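Local coordinates for putative metalloprotease II (Bacteroides fragilis, PDB 4ON1), which binds zinc and is probably a secreted metalloendopeptidase of the fragilysin family, held here together with its N-terminal prodomain-like region, at residues E210-S215 with S250-A255; T198-L203 with F239-Y244; L17-N22 with T41-M46; G100-D105 with D159-I164; Y269-D274 with R313-V318. All blocks are in the same frame, centred on the assembly; numbering follows the deposited sequence.

Contact 1: residues E210-S215 with S250-A255; sequences EKDGGS and SHKGGA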
# COMPACT_ATOMS: atom_id res chain seq x y z
N GLU A 210 3.50 10.02 9.93
CA GLU A 210 3.63 11.43 10.31
C GLU A 210 2.64 11.75 11.42
O GLU A 210 1.48 11.34 11.37
CB GLU A 210 3.40 12.34 9.09
CG GLU A 210 3.43 13.84 9.39
CD GLU A 210 3.15 14.69 8.15
OE1 GLU A 210 3.74 14.42 7.08
OE2 GLU A 210 2.32 15.62 8.24
N LYS A 211 3.11 12.41 12.47
CA LYS A 211 2.21 12.79 13.56
C LYS A 211 1.17 13.79 13.07
O LYS A 211 1.50 14.79 12.44
CB LYS A 211 2.98 13.37 14.74
CG LYS A 211 2.08 13.63 15.95
CD LYS A 211 2.87 14.18 17.12
CE LYS A 211 1.97 14.37 18.34
NZ LYS A 211 2.74 14.93 19.50
N ASP A 212 -0.10 13.50 13.37
CA ASP A 212 -1.25 14.25 12.88
C ASP A 212 -1.32 14.25 11.36
O ASP A 212 -1.99 15.09 10.77
CB ASP A 212 -1.23 15.70 13.40
CG ASP A 212 -1.16 15.78 14.91
OD1 ASP A 212 -1.76 14.91 15.59
OD2 ASP A 212 -0.52 16.72 15.43
N GLY A 213 -0.64 13.29 10.73
CA GLY A 213 -0.63 13.19 9.28
C GLY A 213 -1.90 12.58 8.72
O GLY A 213 -2.18 12.72 7.52
N GLY A 214 -2.66 11.88 9.56
CA GLY A 214 -3.95 11.34 9.16
C GLY A 214 -3.96 10.05 8.34
O GLY A 214 -5.03 9.63 7.88
N SER A 215 -2.81 9.42 8.15
CA SER A 215 -2.76 8.14 7.43
C SER A 215 -3.65 7.11 8.12
O SER A 215 -3.50 6.87 9.32
CB SER A 215 -1.33 7.61 7.35
OG SER A 215 -0.60 8.28 6.35
N SER A 250 6.71 11.29 16.35
CA SER A 250 6.27 12.59 16.83
C SER A 250 6.71 13.65 15.82
O SER A 250 6.85 14.82 16.14
CB SER A 250 6.84 12.88 18.22
OG SER A 250 8.23 13.12 18.16
N HIS A 251 6.92 13.22 14.57
CA HIS A 251 7.36 14.14 13.53
C HIS A 251 6.17 14.68 12.75
O HIS A 251 5.42 13.92 12.13
CB HIS A 251 8.33 13.46 12.57
CG HIS A 251 8.72 14.30 11.40
ND1 HIS A 251 9.52 15.42 11.52
CD2 HIS A 251 8.43 14.18 10.08
CE1 HIS A 251 9.70 15.96 10.32
NE2 HIS A 251 9.05 15.23 9.43
N LYS A 252 5.98 16.00 12.82
CA LYS A 252 4.90 16.69 12.10
C LYS A 252 5.41 17.41 10.86
O LYS A 252 6.61 17.66 10.73
CB LYS A 252 4.22 17.70 13.02
CG LYS A 252 3.71 17.11 14.32
CD LYS A 252 3.18 18.21 15.23
CE LYS A 252 2.83 17.69 16.62
NZ LYS A 252 2.40 18.79 17.54
N GLY A 253 4.50 17.76 9.95
CA GLY A 253 4.83 18.54 8.77
C GLY A 253 3.68 19.48 8.40
O GLY A 253 2.56 19.27 8.86
N GLY A 254 3.96 20.52 7.62
CA GLY A 254 2.88 21.40 7.18
C GLY A 254 2.20 20.80 5.96
O GLY A 254 2.80 20.00 5.23
N ALA A 255 0.96 21.21 5.71
CA ALA A 255 0.17 20.61 4.64
C ALA A 255 0.65 20.91 3.22
O ALA A 255 0.58 20.04 2.34
CB ALA A 255 -1.28 21.06 4.79
O HOH W 1 1.49 16.57 10.31

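Contact 2: residues T198-L203 with F239-Y244; sequences TYPATL and FITVKY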
# COMPACT_ATOMS: atom_id res chain seq x y z
N THR A 198 21.03 -13.75 -3.54
CA THR A 198 20.03 -14.81 -3.71
C THR A 198 19.56 -15.49 -2.41
O THR A 198 19.00 -16.59 -2.45
CB THR A 198 20.60 -15.91 -4.62
OG1 THR A 198 21.62 -15.36 -5.47
CG2 THR A 198 19.50 -16.53 -5.47
N TYR A 199 19.76 -14.85 -1.27
CA TYR A 199 20.03 -15.58 -0.04
C TYR A 199 18.90 -16.41 0.64
O TYR A 199 19.16 -17.55 1.05
CB TYR A 199 20.61 -14.59 0.97
CG TYR A 199 21.99 -14.13 0.55
CD1 TYR A 199 22.42 -12.82 0.78
CD2 TYR A 199 22.88 -15.00 -0.08
CE1 TYR A 199 23.68 -12.40 0.39
CE2 TYR A 199 24.14 -14.58 -0.48
CZ TYR A 199 24.54 -13.28 -0.24
OH TYR A 199 25.79 -12.87 -0.63
N PRO A 200 17.67 -15.88 0.77
CA PRO A 200 17.06 -14.61 0.37
C PRO A 200 17.36 -13.49 1.34
O PRO A 200 17.17 -13.64 2.55
CB PRO A 200 15.56 -14.93 0.35
CG PRO A 200 15.39 -16.12 1.28
CD PRO A 200 16.76 -16.63 1.67
N ALA A 201 17.82 -12.36 0.82
CA ALA A 201 18.09 -11.22 1.67
C ALA A 201 16.78 -10.63 2.19
O ALA A 201 15.80 -10.51 1.45
CB ALA A 201 18.88 -10.18 0.92
N THR A 202 16.76 -10.26 3.47
CA THR A 202 15.59 -9.60 4.04
C THR A 202 15.65 -8.10 3.78
O THR A 202 16.59 -7.42 4.17
CB THR A 202 15.48 -9.84 5.56
OG1 THR A 202 15.29 -11.24 5.81
CG2 THR A 202 14.31 -9.06 6.14
N LEU A 203 14.64 -7.58 3.10
CA LEU A 203 14.50 -6.15 2.91
C LEU A 203 13.43 -5.62 3.86
O LEU A 203 12.26 -6.00 3.74
CB LEU A 203 14.15 -5.82 1.46
CG LEU A 203 14.03 -4.35 1.07
CD1 LEU A 203 15.27 -3.56 1.50
CD2 LEU A 203 13.81 -4.22 -0.42
N PHE A 239 14.82 -14.11 -4.28
CA PHE A 239 15.88 -13.11 -4.15
C PHE A 239 15.77 -12.34 -2.83
O PHE A 239 16.78 -12.07 -2.18
CB PHE A 239 15.86 -12.15 -5.33
CG PHE A 239 16.36 -12.75 -6.61
CD1 PHE A 239 15.68 -12.55 -7.80
CD2 PHE A 239 17.52 -13.51 -6.63
CE1 PHE A 239 16.14 -13.10 -8.99
CE2 PHE A 239 17.99 -14.07 -7.81
CZ PHE A 239 17.30 -13.86 -8.99
N ILE A 240 14.55 -11.97 -2.45
CA ILE A 240 14.35 -11.24 -1.21
C ILE A 240 13.13 -11.76 -0.45
O ILE A 240 12.28 -12.43 -1.01
CB ILE A 240 14.14 -9.73 -1.44
CG1 ILE A 240 12.77 -9.47 -2.06
CG2 ILE A 240 15.27 -9.14 -2.29
CD1 ILE A 240 12.53 -8.01 -2.47
N THR A 241 13.09 -11.46 0.85
CA THR A 241 11.86 -11.47 1.61
C THR A 241 11.67 -10.04 2.07
O THR A 241 12.65 -9.30 2.21
CB THR A 241 11.91 -12.42 2.83
OG1 THR A 241 12.98 -12.02 3.69
CG2 THR A 241 12.11 -13.86 2.38
N VAL A 242 10.43 -9.63 2.29
CA VAL A 242 10.17 -8.24 2.60
C VAL A 242 9.48 -8.13 3.95
O VAL A 242 8.60 -8.92 4.29
CB VAL A 242 9.31 -7.56 1.52
CG1 VAL A 242 9.12 -6.11 1.86
CG2 VAL A 242 9.99 -7.68 0.16
N LYS A 243 9.95 -7.18 4.75
CA LYS A 243 9.35 -6.90 6.03
C LYS A 243 8.92 -5.44 6.04
O LYS A 243 9.68 -4.56 5.63
CB LYS A 243 10.33 -7.21 7.16
CG LYS A 243 9.79 -6.97 8.57
CD LYS A 243 10.86 -7.29 9.61
CE LYS A 243 10.34 -7.11 11.03
NZ LYS A 243 11.29 -7.64 12.05
N TYR A 244 7.69 -5.18 6.47
CA TYR A 244 7.20 -3.81 6.61
C TYR A 244 6.95 -3.50 8.07
O TYR A 244 6.11 -4.13 8.71
CB TYR A 244 5.91 -3.60 5.81
CG TYR A 244 5.99 -4.00 4.35
CD1 TYR A 244 6.35 -3.07 3.38
CD2 TYR A 244 5.69 -5.29 3.94
CE1 TYR A 244 6.42 -3.43 2.04
CE2 TYR A 244 5.74 -5.65 2.60
CZ TYR A 244 6.11 -4.71 1.66
OH TYR A 244 6.16 -5.07 0.32
O HOH W 2 15.35 -13.49 4.15

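Contact 3: residues L17-N22 with T41-M46; sequences LEHVLN and TEHTIM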
# COMPACT_ATOMS: atom_id res chain seq x y z
N LEU A 17 -16.15 -25.47 -2.08
CA LEU A 17 -16.40 -24.29 -1.27
C LEU A 17 -16.06 -24.50 0.19
O LEU A 17 -16.39 -25.54 0.77
CB LEU A 17 -17.86 -23.86 -1.40
CG LEU A 17 -18.17 -23.03 -2.64
CD1 LEU A 17 -19.65 -23.03 -2.94
CD2 LEU A 17 -17.66 -21.61 -2.44
N GLU A 18 -15.44 -23.50 0.80
CA GLU A 18 -15.14 -23.55 2.23
C GLU A 18 -15.81 -22.42 3.02
O GLU A 18 -15.97 -22.52 4.24
CB GLU A 18 -13.63 -23.51 2.47
CG GLU A 18 -12.89 -24.72 1.92
CD GLU A 18 -11.48 -24.84 2.45
OE1 GLU A 18 -11.32 -24.97 3.68
OE2 GLU A 18 -10.53 -24.81 1.64
N HIS A 19 -16.20 -21.35 2.33
CA HIS A 19 -16.77 -20.20 3.02
C HIS A 19 -17.84 -19.49 2.20
O HIS A 19 -17.81 -19.53 0.97
CB HIS A 19 -15.67 -19.18 3.37
CG HIS A 19 -14.44 -19.79 3.96
ND1 HIS A 19 -14.30 -20.03 5.31
CD2 HIS A 19 -13.29 -20.21 3.39
CE1 HIS A 19 -13.12 -20.57 5.55
NE2 HIS A 19 -12.48 -20.70 4.39
N VAL A 20 -18.77 -18.84 2.90
CA VAL A 20 -19.69 -17.91 2.27
C VAL A 20 -19.50 -16.55 2.92
O VAL A 20 -19.12 -16.46 4.09
CB VAL A 20 -21.17 -18.33 2.41
CG1 VAL A 20 -21.40 -19.72 1.87
CG2 VAL A 20 -21.64 -18.21 3.87
N LEU A 21 -19.76 -15.50 2.16
CA LEU A 21 -19.56 -14.15 2.65
C LEU A 21 -20.47 -13.20 1.89
O LEU A 21 -20.40 -13.11 0.67
CB LEU A 21 -18.09 -13.74 2.50
CG LEU A 21 -17.63 -12.40 3.09
CD1 LEU A 21 -17.87 -12.36 4.60
CD2 LEU A 21 -16.16 -12.16 2.79
N ASN A 22 -21.35 -12.53 2.63
CA ASN A 22 -22.23 -11.52 2.06
C ASN A 22 -21.55 -10.16 2.22
O ASN A 22 -21.47 -9.62 3.31
CB ASN A 22 -23.60 -11.54 2.74
CG ASN A 22 -24.59 -10.57 2.10
OD1 ASN A 22 -24.21 -9.53 1.56
ND2 ASN A 22 -25.87 -10.92 2.16
N THR A 41 -3.01 -23.44 2.18
CA THR A 41 -3.73 -23.86 1.00
C THR A 41 -4.68 -22.80 0.48
O THR A 41 -5.04 -21.85 1.18
CB THR A 41 -4.51 -25.16 1.27
OG1 THR A 41 -5.31 -24.99 2.44
CG2 THR A 41 -3.55 -26.31 1.50
N GLU A 42 -5.08 -22.97 -0.77
CA GLU A 42 -6.10 -22.16 -1.41
C GLU A 42 -7.48 -22.44 -0.81
O GLU A 42 -7.86 -23.60 -0.62
CB GLU A 42 -6.10 -22.45 -2.92
CG GLU A 42 -7.14 -21.72 -3.74
CD GLU A 42 -7.18 -22.22 -5.18
OE1 GLU A 42 -6.12 -22.22 -5.85
OE2 GLU A 42 -8.26 -22.65 -5.64
N HIS A 43 -8.22 -21.39 -0.49
CA HIS A 43 -9.60 -21.54 -0.01
C HIS A 43 -10.54 -20.93 -1.03
O HIS A 43 -10.24 -19.89 -1.62
CB HIS A 43 -9.81 -20.87 1.36
CG HIS A 43 -9.23 -21.64 2.51
ND1 HIS A 43 -9.96 -21.92 3.64
CD2 HIS A 43 -8.01 -22.18 2.71
CE1 HIS A 43 -9.22 -22.61 4.49
NE2 HIS A 43 -8.02 -22.78 3.94
N THR A 44 -11.68 -21.56 -1.23
CA THR A 44 -12.64 -21.04 -2.19
C THR A 44 -13.81 -20.44 -1.42
O THR A 44 -14.35 -21.06 -0.51
CB THR A 44 -13.13 -22.13 -3.16
OG1 THR A 44 -12.00 -22.71 -3.82
CG2 THR A 44 -14.06 -21.54 -4.20
N ILE A 45 -14.17 -19.22 -1.81
CA ILE A 45 -15.19 -18.46 -1.10
C ILE A 45 -16.33 -18.09 -2.04
O ILE A 45 -16.09 -17.61 -3.15
CB ILE A 45 -14.62 -17.16 -0.51
CG1 ILE A 45 -13.38 -17.45 0.33
CG2 ILE A 45 -15.70 -16.42 0.29
CD1 ILE A 45 -12.56 -16.20 0.64
N MET A 46 -17.56 -18.30 -1.60
CA MET A 46 -18.71 -17.78 -2.33
C MET A 46 -19.09 -16.41 -1.81
O MET A 46 -19.45 -16.24 -0.65
CB MET A 46 -19.90 -18.72 -2.22
CG MET A 46 -21.19 -18.03 -2.58
SD MET A 46 -22.30 -19.14 -3.40
CE MET A 46 -21.40 -19.31 -4.94

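Contact 4: residues G100-D105 with D159-I164; sequences GGDLID and DITKAI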
# COMPACT_ATOMS: atom_id res chain seq x y z
N GLY A 100 -17.58 -4.92 -12.07
CA GLY A 100 -18.01 -4.16 -13.23
C GLY A 100 -16.91 -3.31 -13.84
O GLY A 100 -17.17 -2.21 -14.33
N GLY A 101 -15.68 -3.83 -13.81
CA GLY A 101 -14.54 -3.10 -14.34
C GLY A 101 -13.90 -2.13 -13.36
O GLY A 101 -12.81 -1.62 -13.62
N ASP A 102 -14.56 -1.87 -12.24
CA ASP A 102 -14.02 -0.96 -11.23
C ASP A 102 -13.30 -1.71 -10.12
O ASP A 102 -13.69 -2.81 -9.74
CB ASP A 102 -15.11 -0.08 -10.63
CG ASP A 102 -15.57 1.01 -11.58
OD1 ASP A 102 -14.98 1.14 -12.67
OD2 ASP A 102 -16.51 1.76 -11.22
N LEU A 103 -12.22 -1.11 -9.62
CA LEU A 103 -11.54 -1.63 -8.45
C LEU A 103 -12.28 -1.18 -7.18
O LEU A 103 -12.43 0.02 -6.93
CB LEU A 103 -10.08 -1.17 -8.43
CG LEU A 103 -9.22 -1.77 -7.32
CD1 LEU A 103 -9.02 -3.24 -7.61
CD2 LEU A 103 -7.88 -1.05 -7.25
N ILE A 104 -12.74 -2.15 -6.39
CA ILE A 104 -13.57 -1.86 -5.21
C ILE A 104 -12.89 -2.28 -3.91
O ILE A 104 -12.37 -3.39 -3.81
CB ILE A 104 -14.92 -2.58 -5.31
CG1 ILE A 104 -15.60 -2.26 -6.65
CG2 ILE A 104 -15.82 -2.20 -4.14
CD1 ILE A 104 -15.93 -0.79 -6.84
N ASP A 105 -12.88 -1.38 -2.93
CA ASP A 105 -12.37 -1.69 -1.58
C ASP A 105 -13.53 -1.91 -0.60
O ASP A 105 -14.41 -1.06 -0.48
CB ASP A 105 -11.48 -0.55 -1.06
CG ASP A 105 -10.02 -0.95 -0.92
OD1 ASP A 105 -9.72 -2.17 -0.91
OD2 ASP A 105 -9.17 -0.05 -0.81
N ASP A 159 -15.32 2.81 -4.24
CA ASP A 159 -14.93 2.59 -5.62
C ASP A 159 -13.62 3.34 -5.89
O ASP A 159 -13.63 4.55 -6.11
CB ASP A 159 -16.03 3.04 -6.58
CG ASP A 159 -15.85 2.49 -7.98
OD1 ASP A 159 -16.87 2.14 -8.62
OD2 ASP A 159 -14.69 2.41 -8.46
N ILE A 160 -12.51 2.61 -5.89
CA ILE A 160 -11.20 3.22 -6.09
C ILE A 160 -11.07 3.83 -7.48
O ILE A 160 -10.57 4.94 -7.65
CB ILE A 160 -10.06 2.18 -5.90
CG1 ILE A 160 -10.17 1.49 -4.54
CG2 ILE A 160 -8.68 2.82 -6.10
CD1 ILE A 160 -10.07 2.43 -3.36
N THR A 161 -11.54 3.09 -8.48
CA THR A 161 -11.49 3.55 -9.85
C THR A 161 -12.19 4.89 -10.02
O THR A 161 -11.67 5.80 -10.67
CB THR A 161 -12.09 2.50 -10.79
OG1 THR A 161 -11.33 1.29 -10.69
CG2 THR A 161 -12.08 3.00 -12.23
N LYS A 162 -13.37 5.02 -9.43
CA LYS A 162 -14.10 6.28 -9.46
C LYS A 162 -13.33 7.39 -8.75
O LYS A 162 -13.19 8.49 -9.28
CB LYS A 162 -15.48 6.12 -8.80
CG LYS A 162 -16.65 6.16 -9.76
CD LYS A 162 -16.95 4.81 -10.37
CE LYS A 162 -18.38 4.76 -10.89
NZ LYS A 162 -19.38 4.89 -9.78
N ALA A 163 -12.83 7.08 -7.55
CA ALA A 163 -12.07 8.05 -6.76
C ALA A 163 -10.85 8.58 -7.51
O ALA A 163 -10.54 9.77 -7.46
CB ALA A 163 -11.65 7.43 -5.45
N ILE A 164 -10.16 7.68 -8.20
CA ILE A 164 -9.01 8.06 -9.01
C ILE A 164 -9.46 8.96 -10.17
O ILE A 164 -8.81 9.96 -10.48
CB ILE A 164 -8.27 6.83 -9.56
CG1 ILE A 164 -7.61 6.04 -8.43
CG2 ILE A 164 -7.20 7.25 -10.56
CD1 ILE A 164 -6.89 4.79 -8.92

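Contact 5: residues Y269-D274 with R313-V318; sequences YLRSWD and RGNFEV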
# COMPACT_ATOMS: atom_id res chain seq x y z
N TYR A 269 14.90 14.34 11.48
CA TYR A 269 14.17 13.77 12.60
C TYR A 269 14.65 12.35 12.92
O TYR A 269 14.91 12.02 14.08
CB TYR A 269 12.67 13.75 12.32
CG TYR A 269 11.87 13.02 13.38
CD1 TYR A 269 11.51 13.65 14.57
CD2 TYR A 269 11.47 11.70 13.19
CE1 TYR A 269 10.78 12.98 15.55
CE2 TYR A 269 10.74 11.02 14.15
CZ TYR A 269 10.40 11.66 15.33
OH TYR A 269 9.68 10.97 16.28
N LEU A 270 14.80 11.53 11.88
CA LEU A 270 15.23 10.14 12.07
C LEU A 270 16.58 10.05 12.76
O LEU A 270 16.81 9.17 13.58
CB LEU A 270 15.30 9.40 10.73
CG LEU A 270 13.98 9.24 9.97
CD1 LEU A 270 14.23 8.59 8.61
CD2 LEU A 270 12.97 8.41 10.76
N ARG A 271 17.48 10.97 12.41
CA ARG A 271 18.86 10.91 12.87
C ARG A 271 19.02 11.18 14.36
O ARG A 271 20.04 10.82 14.94
CB ARG A 271 19.71 11.88 12.05
CG ARG A 271 20.04 11.32 10.68
CD ARG A 271 20.47 12.38 9.69
NE ARG A 271 20.72 11.76 8.39
CZ ARG A 271 20.61 12.37 7.22
NH1 ARG A 271 20.24 13.64 7.16
NH2 ARG A 271 20.85 11.71 6.09
N SER A 272 18.02 11.80 14.98
CA SER A 272 18.08 12.03 16.42
C SER A 272 16.94 11.33 17.15
O SER A 272 16.70 11.58 18.33
CB SER A 272 18.05 13.53 16.73
OG SER A 272 16.91 14.13 16.17
N TRP A 273 16.27 10.42 16.45
CA TRP A 273 15.16 9.65 17.02
C TRP A 273 15.68 8.40 17.73
O TRP A 273 16.11 7.44 17.08
CB TRP A 273 14.17 9.26 15.93
CG TRP A 273 12.86 8.75 16.42
CD1 TRP A 273 12.33 8.90 17.67
CD2 TRP A 273 11.88 8.03 15.66
NE1 TRP A 273 11.09 8.30 17.74
CE2 TRP A 273 10.79 7.77 16.51
CE3 TRP A 273 11.82 7.58 14.33
CZ2 TRP A 273 9.66 7.06 16.09
CZ3 TRP A 273 10.69 6.88 13.91
CH2 TRP A 273 9.62 6.63 14.79
N ASP A 274 15.62 8.38 19.05
CA ASP A 274 16.22 7.28 19.80
C ASP A 274 15.49 5.95 19.56
O ASP A 274 16.08 4.88 19.74
CB ASP A 274 16.27 7.62 21.29
CG ASP A 274 14.90 7.82 21.90
OD1 ASP A 274 13.97 8.22 21.18
OD2 ASP A 274 14.77 7.59 23.12
N ARG A 313 23.42 1.62 2.21
CA ARG A 313 23.74 2.96 2.66
C ARG A 313 23.28 3.18 4.10
O ARG A 313 22.31 2.57 4.54
CB ARG A 313 23.10 3.98 1.73
CG ARG A 313 23.69 3.92 0.33
CD ARG A 313 22.88 4.73 -0.65
NE ARG A 313 22.79 6.12 -0.22
CZ ARG A 313 23.62 7.07 -0.60
NH1 ARG A 313 24.64 6.78 -1.41
NH2 ARG A 313 23.46 8.31 -0.15
N GLY A 314 23.99 4.04 4.83
CA GLY A 314 23.68 4.29 6.23
C GLY A 314 23.18 5.69 6.51
O GLY A 314 22.83 6.42 5.58
N ASN A 315 23.12 6.06 7.79
CA ASN A 315 22.72 7.40 8.22
C ASN A 315 21.39 7.86 7.64
O ASN A 315 21.22 9.03 7.31
CB ASN A 315 23.82 8.42 7.88
CG ASN A 315 23.62 9.76 8.58
OD1 ASN A 315 23.69 10.82 7.96
ND2 ASN A 315 23.32 9.70 9.88
N PHE A 316 20.45 6.93 7.51
CA PHE A 316 19.09 7.25 7.07
C PHE A 316 19.08 7.98 5.72
O PHE A 316 18.18 8.78 5.44
CB PHE A 316 18.38 8.10 8.13
CG PHE A 316 18.35 7.45 9.49
CD1 PHE A 316 17.40 6.49 9.79
CD2 PHE A 316 19.28 7.79 10.46
CE1 PHE A 316 17.37 5.87 11.04
CE2 PHE A 316 19.27 7.18 11.71
CZ PHE A 316 18.31 6.22 12.00
N GLU A 317 20.05 7.68 4.87
CA GLU A 317 20.15 8.32 3.56
C GLU A 317 19.13 7.78 2.57
O GLU A 317 18.83 8.43 1.58
CB GLU A 317 21.56 8.16 2.99
CG GLU A 317 22.58 9.07 3.65
CD GLU A 317 24.01 8.66 3.33
OE1 GLU A 317 24.21 7.87 2.38
OE2 GLU A 317 24.92 9.12 4.04
N VAL A 318 18.64 6.57 2.83
CA VAL A 318 17.61 5.99 1.98
C VAL A 318 16.24 6.25 2.57
O VAL A 318 15.85 5.64 3.55
CB VAL A 318 17.80 4.46 1.79
CG1 VAL A 318 16.67 3.89 0.92
CG2 VAL A 318 19.15 4.16 1.17

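Contact 1: residues E210-S215 with S250-A255
Lys211 N donates to His251 O over 2.8 Å, the one direct hydrogen bond between the two loops. The donor stands 39° out of the plane of the His251 carbonyl, and the N-H...O angle is 147°. The same carbonyl oxygen is approached by Glu210 CG at 3.4 Å. With its CG anti to the backbone N (chi1 176°) and the chain extended beyond, Glu210 reaches along the second loop until OE2 lies near Gly253 N. A water lies between the loops, 2.8 Å from Lys211 O, to which it probably donates, and accepting from Gly253 N at 3.3 Å; its very short approach to Glu210 OE2 is doubtful. Residues Glu210 to Gly213 form a type II beta turn, closed by Gly213 N to Glu210 O at 3.0 Å, just where strand 201-209 gives way to the loop before helix 217-230, while 250-255 follows the neighbouring strand 240-248. From the turn, Lys211 extends beside Lys252, both pointing the same way, their aliphatic parts meeting at Lys211 CD to Lys252 CE, 3.5 Å. The two NZ atoms end 4.3 Å apart, a likely repulsion that Asp212 may soften, since its OD2 is 4.2 Å from Lys252 NZ, beyond a salt bridge. Further out, Arg288 forms a salt bridge with Glu210 OE1 and also donates to Gly254 O.

Contact 2: residues T198-L203 with F239-Y244
Leu203 N to Thr241 O, 2.8 Å with an N-H...O angle of 172°, is among the shortest bonds of a parallel ladder between strands 201-203 and 240-244 in the core sheet of the protease domain. The ladder pairs Ala201 with Ile240, Thr202 with Thr241 and Leu203 with Val242, and the short strand axes diverge by 28°. Lys243 N continues it onto Leu203 O, also at 2.8 Å, and Thr241 N donates to Ala201 O. At its start, Ala201 N reaches Phe239 O at 3.2 Å, a longer and more bent bond just after the cis peptide that precedes Pro200. Leu203, Ile240 and Val242 lie on one face, where Leu309 and Ile307 and helix 232-235 pack against them; Leu203 CD2 and Ile240 CD1 are 4.5 Å apart. The other face carries Thr202 and Thr241. Thr241 holds OG1 between its backbone N and carbonyl carbon (chi1 59°), which directs the hydroxyl toward strand 201-203 and leaves CG2 beside the Pro200 ring. One water joins the two hydroxyls, lying 2.8 Å from Thr202 OG1 and 2.8 Å from Thr241 OG1.

Contact 3: residues L17-N22 with T41-M46
Strands 19-22 and 43-46 run parallel, their short axes 4.6 Å apart at closest approach and inclined by 38°, with His19 paired to Ile45 and Val20 to Met46. Met46 N donates to His19 O, and Leu21 N in turn to Met46 O, each at 2.9 Å. Ahead of these bonds, Thr44 O accepts from Glu18 N at 3.0 Å and, more weakly, from His19 N, so one carbonyl takes two successive amides. This is the strand pair of a beta-alpha-beta unit in the N-terminal domain of fragilysin type: helix 28-35 links the strands and packs through Val34 on His19 and Ile45, and through Leu31 on Leu21. Beside the ladder, His19 NE2 and His43 ND1 share a nearly straight hydrogen bond of 2.9 Å, in which either nitrogen could be the donor. The rings meet rim to rim with their planes not far from parallel, and ND1 of His43 lies near the His19 plane. Glu18 lies across one face of the His43 ring, its OE2 3.5 Å above the centre and the carboxylate inclined by 25° to the ring; the negative group there would probably stabilise positive charge on the histidine pair. Leu17 keeps CG beside its backbone N (chi1 -82°), which carries CD2 over the second strand to 3.7 Å from Met46 CB, with Thr44 CG2 nearby.

Contact 4: residues G100-D105 with D159-I164
Leu103 supplies both hydrogen bonds that tie strand 102-105 to the start of helix 160-164. Its N donates to Thr161 OG1 over 2.8 Å at 173°, and its O accepts from Ile160 N over 2.8 Å, a more bent bond. Thr161 can serve the strand because its OG1 sits beside its own backbone N (chi1 -61°), facing Leu103, while CG2 packs near Asp102 OD1. The carboxylates form a second group. Asp159 is the N-cap of the helix: OD2 accepts from Lys162 N at 3.1 Å, from above the carboxylate plane. Its OD1 comes within 2.7 Å of Asp102 OD2, the two planes turned 68° apart, a separation that suggests a proton held by one of the acids. Lys162 bends back over this pair, its CD 3.2 Å from Asp102 OD2, and NZ makes a long salt bridge to Asp159 OD1. The apolar pair is Leu103 and Ile160, side by side, Leu103 CD2 to Ile160 CG2 4.1 Å; methyl groups also pack on acids, Ile104 CD1 against Asp159 CG and Ile160 CD1 against Asp105, whose carboxylate is salt-bridged to Arg96. Ile104 pairs with Asp159 as an antiparallel non-hydrogen-bonded pair, so the contact marks where strand 153-159, lying next to strand 102-109, passes directly into helix 160-165; strand 92-99 lies alongside strand 102-109, with a backbone hydrogen bond between Ile104 and Leu97.

Contact 5: residues Y269-D274 with R313-V318
Arg271 sets CG beside its backbone N (chi1 -78°) and then runs extended as far as NE, which carries the guanidinium from the C-terminal part of helix 259-271 across to the loop at Asn315. There NE and NH2 grip a single atom side-on: each donates to Asn315 O at 3.0 Å, and the oxygen lies in the guanidinium plane. The two bonds differ at the acceptor, for NH2 comes nearly straight in line with the carbonyl while NE stands 36° above its plane. The side-chain amide of Asn315 is turned nearly parallel to the guanidinium. Asn315 and Phe316 both have positive phi, a backbone turn that presents the carbonyl to Arg271 and the Phe316 ring to the helix. Leu270 CB lies over one face of that ring, 4.0 Å from its centroid and 22° off the normal, a CH-pi contact, and Leu270 O lies over a face of the ring too. Arg271 CG meets Phe316 CD2 at 3.6 Å. Within the loop, Arg313 NH2 forms a salt bridge with Glu317 OE1. Tyr284, on strand 284-288, meets the Phe316 ring edge-to-face, and Gln267, one turn earlier on helix 259-271, donates to Phe316 O just before strand 319-323 begins.

Overall arrangement
Along the chain, contacts 3 and 4 close first, both within the N-terminal fragilysin-type region, their centres about 23 Å apart. Contacts 1 and 2 then interleave: each joins strand 201-209 or the loop after it to strand 240-248 or the loop after it, so the strand pair is tied near its start and, about 30 Å away between centres, beyond its far end. Contact 5 closes last, on helix 259-271, which follows strand 240-248; it touches contact 1 where Tyr269 OH meets Ser250 N and the Tyr269 ring packs against His251. The centres of contacts 3 and 5 are about 45 Å apart, on opposite sides of the chain's centre. All five lie away from the zinc site, whose ligands are Asp176, His334, His338 and His344.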